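Local coordinates for protein MGS-M5 (Unidentified, PDB 4Q3N) that probably interconverts L-lactate and pyruvate with NAD as coenzyme, acting as a tetrameric L-lactate dehydrogenase with a Rossmann-fold domain, at residues Y18-V23 against M46-G51; L126-W131 against I304-L309; R154-Q159 against Y213-D218; C183-N188 against E292-Q297; Y221-I224 against A229-Y232. All blocks are in the same frame, centred on the assembly; numbering follows the deposited sequence.

Contact 1. Residues Y18-V23 against M46-G51; sequences YAYAMV and MDLNHG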
# COMPACT_ATOMS: atom_id res chain seq x y z
N TYR A 18 10.72 4.15 14.53
CA TYR A 18 10.58 2.82 13.96
C TYR A 18 9.15 2.27 14.13
O TYR A 18 8.49 1.85 13.15
CB TYR A 18 11.61 1.88 14.62
CG TYR A 18 11.37 0.39 14.35
CD1 TYR A 18 11.28 -0.11 13.05
CD2 TYR A 18 11.27 -0.50 15.40
CE1 TYR A 18 11.08 -1.52 12.81
CE2 TYR A 18 11.10 -1.90 15.19
CZ TYR A 18 11.01 -2.40 13.89
OH TYR A 18 10.84 -3.75 13.69
N ALA A 19 8.64 2.28 15.36
CA ALA A 19 7.30 1.80 15.62
C ALA A 19 6.25 2.59 14.79
O ALA A 19 5.37 1.98 14.16
CB ALA A 19 6.97 1.87 17.09
N TYR A 20 6.37 3.92 14.76
CA TYR A 20 5.36 4.71 14.07
C TYR A 20 5.42 4.42 12.58
O TYR A 20 4.39 4.41 11.90
CB TYR A 20 5.60 6.18 14.27
CG TYR A 20 4.49 7.15 13.86
CD1 TYR A 20 3.16 6.98 14.30
CD2 TYR A 20 4.81 8.28 13.17
CE1 TYR A 20 2.20 7.97 14.00
CE2 TYR A 20 3.87 9.27 12.88
CZ TYR A 20 2.59 9.10 13.32
OH TYR A 20 1.73 10.13 13.04
N ALA A 21 6.63 4.30 12.05
CA ALA A 21 6.77 4.00 10.62
C ALA A 21 6.11 2.65 10.30
O ALA A 21 5.42 2.52 9.25
CB ALA A 21 8.29 4.03 10.19
N MET A 22 6.29 1.66 11.18
CA MET A 22 5.62 0.35 11.00
C MET A 22 4.11 0.45 11.02
O MET A 22 3.44 -0.22 10.22
CB MET A 22 6.05 -0.66 12.07
CG MET A 22 7.46 -1.24 11.73
SD MET A 22 7.68 -2.82 12.51
CE MET A 22 7.70 -2.27 14.19
N VAL A 23 3.59 1.26 11.94
CA VAL A 23 2.14 1.49 11.99
C VAL A 23 1.65 2.13 10.68
O VAL A 23 0.60 1.74 10.14
CB VAL A 23 1.76 2.39 13.17
CG1 VAL A 23 0.27 2.80 13.10
CG2 VAL A 23 2.05 1.65 14.48
N MET A 46 -0.46 4.27 23.89
CA MET A 46 -1.71 5.05 23.70
C MET A 46 -1.60 5.89 22.43
O MET A 46 -2.49 5.86 21.56
CB MET A 46 -2.00 5.97 24.86
CG MET A 46 -2.25 5.26 26.17
SD MET A 46 -2.23 6.45 27.50
CE MET A 46 -2.49 5.33 28.91
N ASP A 47 -0.50 6.62 22.29
CA ASP A 47 -0.39 7.62 21.22
C ASP A 47 -0.39 6.91 19.86
O ASP A 47 -0.99 7.40 18.90
CB ASP A 47 0.90 8.47 21.41
CG ASP A 47 0.84 9.85 20.75
OD1 ASP A 47 -0.26 10.33 20.36
OD2 ASP A 47 1.93 10.49 20.64
N LEU A 48 0.28 5.75 19.79
CA LEU A 48 0.24 4.95 18.53
C LEU A 48 -1.16 4.42 18.29
O LEU A 48 -1.64 4.52 17.18
CB LEU A 48 1.21 3.79 18.57
CG LEU A 48 2.72 4.08 18.51
CD1 LEU A 48 3.47 2.71 18.52
CD2 LEU A 48 3.08 4.87 17.25
N ASN A 49 -1.78 3.83 19.33
CA ASN A 49 -3.12 3.23 19.15
C ASN A 49 -4.16 4.20 18.66
O ASN A 49 -5.04 3.84 17.88
CB ASN A 49 -3.63 2.59 20.46
CG ASN A 49 -3.12 1.17 20.62
OD1 ASN A 49 -3.00 0.45 19.61
ND2 ASN A 49 -2.79 0.75 21.86
N HIS A 50 -4.04 5.45 19.09
CA HIS A 50 -5.03 6.45 18.74
C HIS A 50 -5.01 6.82 17.25
O HIS A 50 -5.92 7.47 16.77
CB HIS A 50 -4.83 7.71 19.61
CG HIS A 50 -5.11 7.44 21.04
ND1 HIS A 50 -4.78 8.32 22.06
CD2 HIS A 50 -5.71 6.39 21.64
CE1 HIS A 50 -5.15 7.81 23.22
NE2 HIS A 50 -5.73 6.63 22.99
N GLY A 51 -3.96 6.47 16.54
CA GLY A 51 -3.95 6.76 15.10
C GLY A 51 -4.46 5.57 14.26
O GLY A 51 -4.70 5.70 13.05
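Leu48 packs against Ala19 and Tyr20, and directly before it Asp47 turns its carboxylate to the second subunit, where OD2 is gripped by the Lys227 ammonium and the backbone N-H groups of Tyr231 and Tyr232. Tyr20 reaches the same neighbour, its OH bonded to the carbonyl O of Tyr232 there. Between these polar ends the two helices meet through hydrocarbon. Leu48 divides its methyls: Leu48 CD1 stands 3.9 Å from Ala19 CB, while Leu48 CD2 is 3.6 Å from Tyr20 CD1 and comes within 4.4 Å of Val23 CG2. The tyrosine takes up this place because its CG lies opposite the backbone N (chi1 -168°), which brings the ring obliquely up to Leu48 CD2. Helices 13-25 and 38-49 follow the first two strands of the Rossmann sheet and lie on one face of it. Beneath them Leu31 and Leu33 of strand 30-34 complete the setting of Leu48, and Leu31 also meets Ala19. The chemistry is thus divided: dispersion forces join the helices within the NAD-binding domain, whereas charge and hydrogen bonds on the adjoining Tyr20 and Asp47 tie the pair to another subunit.

Contact 2. Residues L126-W131 against I304-L309; sequences LAYVAW and ILRKNL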
# COMPACT_ATOMS: atom_id res chain seq x y z
N LEU A 126 27.92 -3.45 19.53
CA LEU A 126 26.83 -3.88 20.39
C LEU A 126 26.08 -5.08 19.80
O LEU A 126 25.58 -5.92 20.54
CB LEU A 126 25.87 -2.71 20.68
CG LEU A 126 26.51 -1.62 21.56
CD1 LEU A 126 25.49 -0.52 21.82
CD2 LEU A 126 27.13 -2.17 22.89
N ALA A 127 26.08 -5.19 18.47
CA ALA A 127 25.53 -6.39 17.83
C ALA A 127 26.38 -7.62 18.17
O ALA A 127 25.85 -8.73 18.45
CB ALA A 127 25.43 -6.19 16.28
N TYR A 128 27.68 -7.45 18.18
CA TYR A 128 28.56 -8.55 18.58
C TYR A 128 28.27 -8.93 20.04
O TYR A 128 28.21 -10.12 20.42
CB TYR A 128 30.05 -8.16 18.40
CG TYR A 128 31.05 -9.27 18.65
CD1 TYR A 128 31.50 -9.54 19.93
CD2 TYR A 128 31.55 -10.04 17.60
CE1 TYR A 128 32.41 -10.57 20.18
CE2 TYR A 128 32.46 -11.05 17.83
CZ TYR A 128 32.89 -11.31 19.12
OH TYR A 128 33.79 -12.31 19.34
N VAL A 129 28.14 -7.90 20.88
CA VAL A 129 27.87 -8.15 22.30
C VAL A 129 26.56 -8.91 22.44
O VAL A 129 26.49 -9.91 23.15
CB VAL A 129 27.84 -6.85 23.10
CG1 VAL A 129 27.28 -7.10 24.54
CG2 VAL A 129 29.29 -6.28 23.18
N ALA A 130 25.53 -8.44 21.76
CA ALA A 130 24.22 -9.09 21.84
C ALA A 130 24.34 -10.53 21.33
O ALA A 130 23.76 -11.45 21.91
CB ALA A 130 23.18 -8.31 21.02
N TRP A 131 25.13 -10.72 20.28
CA TRP A 131 25.28 -12.07 19.75
C TRP A 131 25.88 -13.01 20.81
O TRP A 131 25.31 -14.07 21.13
CB TRP A 131 26.15 -12.07 18.47
CG TRP A 131 26.61 -13.46 18.10
CD1 TRP A 131 25.81 -14.57 17.93
CD2 TRP A 131 27.95 -13.90 17.87
NE1 TRP A 131 26.58 -15.66 17.62
CE2 TRP A 131 27.90 -15.29 17.59
CE3 TRP A 131 29.20 -13.26 17.87
CZ2 TRP A 131 29.05 -16.05 17.33
CZ3 TRP A 131 30.33 -14.01 17.61
CH2 TRP A 131 30.25 -15.40 17.34
N ILE A 304 39.54 -1.77 13.70
CA ILE A 304 39.07 -0.77 14.64
C ILE A 304 38.02 -1.38 15.58
O ILE A 304 38.09 -1.21 16.79
CB ILE A 304 38.49 0.46 13.87
CG1 ILE A 304 39.66 1.28 13.30
CG2 ILE A 304 37.63 1.35 14.81
CD1 ILE A 304 39.22 2.41 12.34
N LEU A 305 37.08 -2.12 15.01
CA LEU A 305 36.04 -2.78 15.79
C LEU A 305 36.61 -3.90 16.63
O LEU A 305 36.24 -4.07 17.82
CB LEU A 305 34.93 -3.31 14.87
CG LEU A 305 34.17 -2.25 14.07
CD1 LEU A 305 33.34 -2.89 12.91
CD2 LEU A 305 33.25 -1.45 15.01
N ARG A 306 37.54 -4.64 16.07
CA ARG A 306 38.15 -5.71 16.85
C ARG A 306 38.91 -5.11 18.06
O ARG A 306 38.92 -5.68 19.17
CB ARG A 306 39.08 -6.57 15.99
CG ARG A 306 39.49 -7.88 16.66
CD ARG A 306 38.23 -8.66 17.07
NE ARG A 306 38.13 -8.71 18.52
CZ ARG A 306 37.36 -9.54 19.22
NH1 ARG A 306 36.57 -10.42 18.60
NH2 ARG A 306 37.42 -9.51 20.55
N LYS A 307 39.54 -3.96 17.87
CA LYS A 307 40.29 -3.34 19.00
C LYS A 307 39.31 -2.87 20.09
O LYS A 307 39.56 -3.03 21.30
CB LYS A 307 41.14 -2.17 18.50
CG LYS A 307 41.92 -1.40 19.60
CD LYS A 307 42.89 -2.32 20.32
CE LYS A 307 43.92 -1.52 21.12
NZ LYS A 307 43.24 -0.50 21.99
N ASN A 308 38.20 -2.26 19.65
CA ASN A 308 37.11 -1.89 20.54
C ASN A 308 36.66 -3.11 21.36
O ASN A 308 36.62 -3.05 22.57
CB ASN A 308 35.91 -1.33 19.76
CG ASN A 308 36.14 0.08 19.22
OD1 ASN A 308 37.02 0.81 19.67
ND2 ASN A 308 35.35 0.45 18.23
N LEU A 309 36.35 -4.22 20.69
CA LEU A 309 35.90 -5.44 21.36
C LEU A 309 36.95 -5.99 22.32
O LEU A 309 36.61 -6.40 23.42
CB LEU A 309 35.48 -6.53 20.34
CG LEU A 309 34.19 -6.28 19.55
CD1 LEU A 309 33.99 -7.28 18.36
CD2 LEU A 309 32.93 -6.24 20.43
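Tyr128 and Leu309 account for most of the area buried here, and Arg306 supplies a smaller polar share. The leucine sets CD1 over one face of the tyrosine ring in a CH-pi contact, 3.7 Å from the Tyr128 centroid and only 15° off the ring normal. Its second methyl reaches the rim, with Leu309 CD2 3.6 Å from Tyr128 CD1. The ring is presented to it because Tyr128 CG lies trans to the backbone N (chi1 -174°), which swings the aromatic group out toward helix 292-311. The opposite face takes the edge of the Trp131 indole from the same helix, its CE3 3.9 Å above the Tyr128 plane and offset toward the rim. At the far end Arg306 NH1 donates a weak bond to Tyr128 OH, 3.4 Å long, with the guanidinium standing almost perpendicular to the ring (83° between planes) and the hydroxyl at the guanidinium edge. The arginine has stronger ties elsewhere: NH1 also bonds Gln268 O, while NH2 pairs with Asp310 and with the C-terminal carboxylate of Tyr314. One guanidinium face rests on Leu309 CB, 3.4 Å from the plane. The contact joins helix 123-134 of the NAD-binding domain to the closing part of the C-terminal helix 292-311; helix 89-109 packs on Leu126, Val129 and Ala130 through Ile100, and Tyr270 of strand 270-278 lies against Ala127 and Tyr128.

Contact 3. Residues R154-Q159 against Y213-D218; sequences RYEISQ and YLKVRD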
# COMPACT_ATOMS: atom_id res chain seq x y z
N ARG A 154 22.48 6.65 -1.57
CA ARG A 154 21.56 6.59 -2.70
C ARG A 154 20.84 7.91 -2.89
O ARG A 154 20.74 8.43 -4.01
CB ARG A 154 20.56 5.44 -2.51
CG ARG A 154 21.23 4.11 -2.27
CD ARG A 154 20.22 3.08 -1.83
NE ARG A 154 19.47 2.56 -2.96
CZ ARG A 154 18.55 1.60 -2.85
NH1 ARG A 154 18.29 1.05 -1.68
NH2 ARG A 154 17.93 1.17 -3.95
N TYR A 155 20.36 8.49 -1.78
CA TYR A 155 19.77 9.83 -1.86
C TYR A 155 20.73 10.85 -2.47
O TYR A 155 20.35 11.62 -3.37
CB TYR A 155 19.32 10.34 -0.45
CG TYR A 155 18.94 11.82 -0.48
CD1 TYR A 155 17.72 12.26 -1.05
CD2 TYR A 155 19.81 12.79 0.03
CE1 TYR A 155 17.41 13.64 -1.09
CE2 TYR A 155 19.48 14.14 0.01
CZ TYR A 155 18.31 14.56 -0.55
OH TYR A 155 18.05 15.91 -0.55
N GLU A 156 21.98 10.87 -2.02
CA GLU A 156 22.90 11.92 -2.50
C GLU A 156 23.17 11.77 -4.00
O GLU A 156 23.16 12.73 -4.75
CB GLU A 156 24.24 11.90 -1.74
CG GLU A 156 24.12 12.26 -0.21
CD GLU A 156 23.67 13.70 0.04
OE1 GLU A 156 23.74 14.51 -0.91
OE2 GLU A 156 23.24 14.00 1.19
N ILE A 157 23.48 10.55 -4.41
CA ILE A 157 23.71 10.26 -5.83
C ILE A 157 22.48 10.67 -6.66
O ILE A 157 22.64 11.28 -7.72
CB ILE A 157 24.03 8.78 -6.04
CG1 ILE A 157 25.41 8.42 -5.42
CG2 ILE A 157 24.01 8.39 -7.50
CD1 ILE A 157 25.56 6.86 -5.29
N SER A 158 21.27 10.43 -6.13
CA SER A 158 20.06 10.68 -6.91
C SER A 158 19.89 12.16 -7.19
O SER A 158 19.33 12.55 -8.22
CB SER A 158 18.81 10.13 -6.21
OG SER A 158 18.47 10.97 -5.14
N GLN A 159 20.36 12.99 -6.26
CA GLN A 159 20.29 14.41 -6.44
C GLN A 159 21.22 14.92 -7.56
O GLN A 159 20.96 16.00 -8.11
CB GLN A 159 20.59 15.16 -5.10
CG GLN A 159 19.58 14.88 -4.01
CD GLN A 159 18.14 15.01 -4.47
OE1 GLN A 159 17.61 16.11 -4.49
NE2 GLN A 159 17.48 13.88 -4.82
N TYR A 213 30.91 11.04 -0.52
CA TYR A 213 31.39 10.27 0.63
C TYR A 213 31.44 11.17 1.88
O TYR A 213 30.95 10.79 2.95
CB TYR A 213 32.76 9.64 0.33
CG TYR A 213 33.59 9.29 1.58
CD1 TYR A 213 33.31 8.18 2.39
CD2 TYR A 213 34.65 10.08 1.93
CE1 TYR A 213 34.12 7.91 3.56
CE2 TYR A 213 35.43 9.84 3.03
CZ TYR A 213 35.17 8.76 3.85
OH TYR A 213 36.00 8.61 4.96
N LEU A 214 32.00 12.37 1.74
CA LEU A 214 32.07 13.31 2.87
C LEU A 214 30.69 13.65 3.40
O LEU A 214 30.46 13.65 4.62
CB LEU A 214 32.81 14.57 2.45
CG LEU A 214 34.28 14.37 2.04
CD1 LEU A 214 35.03 15.67 1.68
CD2 LEU A 214 35.03 13.63 3.13
N LYS A 215 29.74 13.88 2.48
CA LYS A 215 28.36 14.18 2.89
C LYS A 215 27.77 13.04 3.69
O LYS A 215 27.06 13.22 4.69
CB LYS A 215 27.45 14.42 1.65
CG LYS A 215 27.62 15.77 0.97
CD LYS A 215 27.11 16.89 1.89
CE LYS A 215 25.59 16.77 2.15
NZ LYS A 215 24.70 16.88 0.94
N VAL A 216 28.01 11.83 3.21
CA VAL A 216 27.50 10.67 3.93
C VAL A 216 28.14 10.54 5.31
O VAL A 216 27.46 10.31 6.32
CB VAL A 216 27.72 9.37 3.11
CG1 VAL A 216 27.44 8.11 3.95
CG2 VAL A 216 26.85 9.39 1.86
N ARG A 217 29.47 10.72 5.37
CA ARG A 217 30.21 10.72 6.63
C ARG A 217 29.69 11.72 7.68
O ARG A 217 29.63 11.41 8.87
CB ARG A 217 31.69 11.06 6.38
CG ARG A 217 32.57 9.97 5.82
CD ARG A 217 33.28 9.14 6.90
NE ARG A 217 33.65 9.88 8.10
CZ ARG A 217 34.85 10.40 8.34
NH1 ARG A 217 35.83 10.30 7.44
NH2 ARG A 217 35.07 11.06 9.48
N ASP A 218 29.31 12.91 7.21
CA ASP A 218 28.96 14.05 8.08
C ASP A 218 27.47 14.15 8.33
O ASP A 218 27.04 15.00 9.11
CB ASP A 218 29.42 15.34 7.43
CG ASP A 218 29.59 16.48 8.42
OD1 ASP A 218 30.09 16.28 9.57
OD2 ASP A 218 29.30 17.62 8.00
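Glu156 and Lys215 face each other between helices 147-161 and 206-227, the carboxylate of the buried glutamate against a partly exposed lysine. On the inner side the contact is hydrocarbon: Glu156 CG stands 4.5 Å from Val216 CG2, a distant touch; Ile212 packs on Glu156, and Ile172 of strand 168-173 on Val216. The outer side is the ion pair. Lys215 is folded back on itself, with chi2, chi3 and chi4 all near -65°, and this curl returns its ammonium to the carboxylate instead of sending it outward. The two side chains cross at about a right angle. NZ is shared by both oxygens, 3.2 Å from Glu156 OE1 and 3.2 Å from Glu156 OE2, but stands well above the carboxylate plane, in keeping with the weakness of both hydrogen bonds. The methylene before it follows, Lys215 CE being 3.8 Å from Glu156 OE2. Within its own helix that same oxygen lies at the edge of the Tyr155 ring, in the ring plane. Toward solvent the arrangement is looser: Lys215 is held there by these two weak bonds, and an acetate ion, probably from the crystallisation liquor, lies about 4 Å from its side chain. Both helices belong to the C-terminal alpha/beta domain. Shared between two oxygens and short to neither, the ammonium binds more by charge than by a directed hydrogen bond, and its presence would be expected to favour the ionised form of the buried glutamate.

Contact 4. Residues C183-N188 against E292-Q297; sequences CWSNAN and EKENSQ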
# COMPACT_ATOMS: atom_id res chain seq x y z
N CYS A 183 31.61 1.54 -1.44
CA CYS A 183 32.11 0.55 -2.37
C CYS A 183 31.82 1.05 -3.80
O CYS A 183 30.78 0.71 -4.40
CB CYS A 183 31.44 -0.81 -2.09
SG CYS A 183 31.96 -2.09 -3.20
N TRP A 184 32.70 1.89 -4.34
CA TRP A 184 32.46 2.41 -5.70
C TRP A 184 32.68 1.35 -6.79
O TRP A 184 32.19 1.54 -7.88
CB TRP A 184 33.37 3.62 -5.99
CG TRP A 184 33.04 4.88 -5.15
CD1 TRP A 184 33.87 5.54 -4.26
CD2 TRP A 184 31.83 5.62 -5.18
NE1 TRP A 184 33.23 6.63 -3.73
CE2 TRP A 184 31.97 6.71 -4.27
CE3 TRP A 184 30.62 5.47 -5.88
CZ2 TRP A 184 30.95 7.65 -4.05
CZ3 TRP A 184 29.59 6.38 -5.65
CH2 TRP A 184 29.76 7.46 -4.73
N SER A 185 33.48 0.30 -6.54
CA SER A 185 33.81 -0.66 -7.60
C SER A 185 32.58 -1.50 -7.98
O SER A 185 32.53 -2.08 -9.07
CB SER A 185 34.93 -1.60 -7.16
OG SER A 185 34.50 -2.33 -6.01
N ASN A 186 31.63 -1.60 -7.05
CA ASN A 186 30.37 -2.36 -7.27
C ASN A 186 29.16 -1.46 -7.12
O ASN A 186 28.32 -1.69 -6.25
CB ASN A 186 30.23 -3.52 -6.27
CG ASN A 186 31.17 -4.67 -6.53
OD1 ASN A 186 30.75 -5.74 -6.95
ND2 ASN A 186 32.46 -4.47 -6.25
N ALA A 187 29.08 -0.40 -7.91
CA ALA A 187 27.99 0.56 -7.77
C ALA A 187 27.38 0.73 -9.15
O ALA A 187 28.12 0.81 -10.11
CB ALA A 187 28.48 1.89 -7.23
N ASN A 188 26.05 0.68 -9.25
CA ASN A 188 25.41 0.94 -10.51
C ASN A 188 24.10 1.72 -10.38
O ASN A 188 23.57 1.94 -9.27
CB ASN A 188 25.17 -0.35 -11.30
CG ASN A 188 24.68 -1.47 -10.46
OD1 ASN A 188 25.49 -2.21 -9.88
ND2 ASN A 188 23.36 -1.66 -10.42
N GLU A 292 41.52 -2.99 -4.39
CA GLU A 292 42.58 -2.93 -3.38
C GLU A 292 42.33 -1.88 -2.30
O GLU A 292 42.49 -2.13 -1.10
CB GLU A 292 43.90 -2.69 -4.10
CG GLU A 292 45.11 -2.53 -3.23
CD GLU A 292 46.38 -2.32 -4.06
OE1 GLU A 292 46.35 -2.61 -5.28
OE2 GLU A 292 47.40 -1.86 -3.48
N LYS A 293 41.93 -0.69 -2.73
CA LYS A 293 41.59 0.37 -1.78
C LYS A 293 40.47 -0.05 -0.82
O LYS A 293 40.61 0.07 0.39
CB LYS A 293 41.18 1.64 -2.54
CG LYS A 293 40.67 2.76 -1.65
CD LYS A 293 40.38 4.03 -2.47
CE LYS A 293 39.73 5.12 -1.60
NZ LYS A 293 39.48 6.42 -2.29
N GLU A 294 39.37 -0.57 -1.36
CA GLU A 294 38.20 -0.94 -0.53
C GLU A 294 38.55 -2.08 0.43
O GLU A 294 38.10 -2.11 1.58
CB GLU A 294 37.04 -1.36 -1.46
CG GLU A 294 36.53 -0.23 -2.28
CD GLU A 294 35.76 -0.70 -3.52
OE1 GLU A 294 35.82 -1.91 -3.86
OE2 GLU A 294 35.14 0.16 -4.18
N ASN A 295 39.34 -3.04 -0.04
CA ASN A 295 39.70 -4.15 0.81
C ASN A 295 40.52 -3.65 2.01
O ASN A 295 40.35 -4.08 3.15
CB ASN A 295 40.48 -5.21 0.03
CG ASN A 295 40.28 -6.60 0.60
OD1 ASN A 295 39.19 -6.96 1.04
ND2 ASN A 295 41.34 -7.38 0.62
N SER A 296 41.44 -2.75 1.70
CA SER A 296 42.22 -2.09 2.74
C SER A 296 41.31 -1.33 3.71
O SER A 296 41.49 -1.38 4.94
CB SER A 296 43.24 -1.15 2.10
OG SER A 296 43.97 -0.50 3.09
N GLN A 297 40.33 -0.62 3.17
CA GLN A 297 39.44 0.16 4.02
C GLN A 297 38.60 -0.78 4.88
O GLN A 297 38.31 -0.46 6.04
CB GLN A 297 38.55 1.09 3.19
CG GLN A 297 39.31 2.25 2.47
CD GLN A 297 38.35 3.03 1.59
OE1 GLN A 297 37.75 2.47 0.66
NE2 GLN A 297 38.12 4.27 1.94
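Glu294 crosses from the first turn of helix 292-311 to Ser185. Its CB points at the loop 183-188, and a chi1 of -66° with an extended chain beyond CG carries the carboxylate to that loop, the side chain resting on Phe181 of strand 181-182 on the way. CD arrives 3.2 Å from Ser185 OG, and its two oxygens part company. OE1 receives the Ser185 hydroxyl at 2.6 Å, a short bond made to its syn lone pair. OE2 uses its own syn lone pair for Ser185 N, 2.9 Å away and fairly straight at 159°. Ser185 thus bonds both oxygens of one carboxylate, by its side chain and by its backbone, which fixes the rotation of the group; OE1 has a further partner just outside the segments. The site ties a loop of the four-stranded antiparallel sheet, between strands 181-182 and 188-189, to the long last helix of the C-terminal alpha/beta domain. Because Glu294 lies in the opening turn, its negative charge probably interacts favourably with the helix N-terminus, where Asn291 OD1 bonds Glu294 N. Cys183 comes close without bonding, SG 3.9 Å from Glu294 OE1, and Trp184 N lies near OE2 but at a poor angle. Asn186 ND2 donates to Ser185 OG at 3.0 Å, a bent bond (138°) that is consistent with positioning the hydroxyl, and also bonds Lys289 O. Asn186 packs against Pro193 of the third subunit.

Contact 5. Residues Y221-I224 against A229-Y232; sequences YEII and ATYY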
# COMPACT_ATOMS: atom_id res chain seq x y z
N TYR A 221 26.07 14.04 12.06
CA TYR A 221 26.47 15.25 12.76
C TYR A 221 25.63 16.44 12.33
O TYR A 221 25.22 17.29 13.14
CB TYR A 221 27.95 15.59 12.51
CG TYR A 221 28.35 16.86 13.22
CD1 TYR A 221 28.13 18.10 12.65
CD2 TYR A 221 28.96 16.80 14.47
CE1 TYR A 221 28.48 19.29 13.33
CE2 TYR A 221 29.33 17.95 15.14
CZ TYR A 221 29.09 19.19 14.57
OH TYR A 221 29.47 20.33 15.22
N GLU A 222 25.44 16.51 11.03
CA GLU A 222 24.73 17.64 10.44
C GLU A 222 23.29 17.70 10.98
O GLU A 222 22.79 18.77 11.37
CB GLU A 222 24.76 17.48 8.90
CG GLU A 222 24.39 18.67 8.10
CD GLU A 222 25.18 19.92 8.49
OE1 GLU A 222 26.39 19.97 8.19
OE2 GLU A 222 24.55 20.83 9.10
N ILE A 223 22.63 16.54 11.02
CA ILE A 223 21.26 16.48 11.48
C ILE A 223 21.20 16.78 12.99
O ILE A 223 20.42 17.62 13.44
CB ILE A 223 20.63 15.13 11.14
CG1 ILE A 223 20.37 15.05 9.62
CG2 ILE A 223 19.25 14.96 11.89
CD1 ILE A 223 20.21 13.54 9.05
N ILE A 224 22.04 16.11 13.76
CA ILE A 224 22.11 16.35 15.22
C ILE A 224 22.32 17.80 15.52
O ILE A 224 21.68 18.33 16.44
CB ILE A 224 23.25 15.52 15.84
CG1 ILE A 224 22.89 14.02 15.81
CG2 ILE A 224 23.55 15.97 17.29
CD1 ILE A 224 24.11 13.10 15.87
N ALA A 229 18.92 15.33 17.29
CA ALA A 229 19.10 13.90 17.18
C ALA A 229 18.65 13.46 15.79
O ALA A 229 17.85 14.16 15.18
CB ALA A 229 18.29 13.17 18.28
N THR A 230 19.17 12.36 15.29
CA THR A 230 18.64 11.82 14.03
C THR A 230 17.81 10.57 14.34
O THR A 230 18.19 9.77 15.21
CB THR A 230 19.81 11.53 13.05
OG1 THR A 230 19.33 10.80 11.91
CG2 THR A 230 20.90 10.75 13.71
N TYR A 231 16.65 10.41 13.69
CA TYR A 231 15.81 9.25 13.98
C TYR A 231 14.82 8.87 12.88
O TYR A 231 14.43 7.72 12.82
CB TYR A 231 15.03 9.42 15.30
CG TYR A 231 14.47 10.81 15.58
CD1 TYR A 231 13.21 11.18 15.13
CD2 TYR A 231 15.22 11.74 16.36
CE1 TYR A 231 12.68 12.48 15.45
CE2 TYR A 231 14.75 13.02 16.59
CZ TYR A 231 13.48 13.37 16.15
OH TYR A 231 13.03 14.62 16.45
N TYR A 232 14.41 9.80 12.02
CA TYR A 232 13.47 9.38 10.96
C TYR A 232 14.15 8.42 9.97
O TYR A 232 13.59 7.38 9.54
CB TYR A 232 12.89 10.61 10.25
CG TYR A 232 11.97 11.43 11.16
CD1 TYR A 232 11.00 10.80 11.93
CD2 TYR A 232 12.09 12.82 11.24
CE1 TYR A 232 10.16 11.53 12.76
CE2 TYR A 232 11.26 13.56 12.07
CZ TYR A 232 10.30 12.90 12.83
OH TYR A 232 9.50 13.62 13.69
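The loop between helices 206-227 and 232-246 of the C-terminal alpha/beta domain folds the chain back on itself here, with Tyr231 at the N-cap position of the second helix. Ile223 carries the closest packing. Its CG2 meets the threonine stem at 3.7 Å from Thr230 CB and stands equally near the Ala229 carbonyl O, also 3.7 Å; the longer branch ends with Ile223 CD1 4.1 Å from Thr230 OG1. The isoleucine and threonine side chains cross at about a right angle. Ile224 works from the more exposed flank, where CG1 lies 4.0 Å from Ala229 CA and 4.1 Å from Thr230 N, so here a side chain leans on backbone. The return is sharp enough that the CA atoms of Ile224 and Ala229 are 4.3 Å apart. The segments meet by van der Waals packing, partly side chain on polar backbone, with no hydrogen bond between them; the threonine hydroxyl instead turns to the second subunit, where OG1 bonds Asp47 OD1. Nearby, Tyr231 meets the Lys227 ammonium in a cation-pi contact and Phe13 ring to ring. Arg152 of helix 147-161 touches both Ile223 and Thr230, Ser17 of helix 13-25 lies against Tyr231 and Tyr232, and His50 of the second subunit packs on Ile223, which places the loop between two helices of its own chain and the neighbouring subunit.

Overall arrangement
Contacts 1, 2 and 3 are buried, contacts 4 and 5 only partly so. Contact 1 lies within the NAD-binding domain, contact 2 spans the two domains, and the other three belong to the C-terminal domain. Helix 292-311 serves contacts 2 and 4, helix 206-227 contacts 3 and 5; contacts 3 and 4 touch where Ile157 CD1 meets Trp184 CZ3. Neither contact 1 nor contact 5 has a hydrogen bond between its segments: contact 1 is hydrocarbon, contact 5 also leans on backbone. Both bond the second subunit, their nearest atoms in one chain about 5 Å apart. Contact 2 mixes a CH-pi contact with a weak bond, contact 3 rests on an ion pair, and contact 4 on directed bonds to a carboxylate.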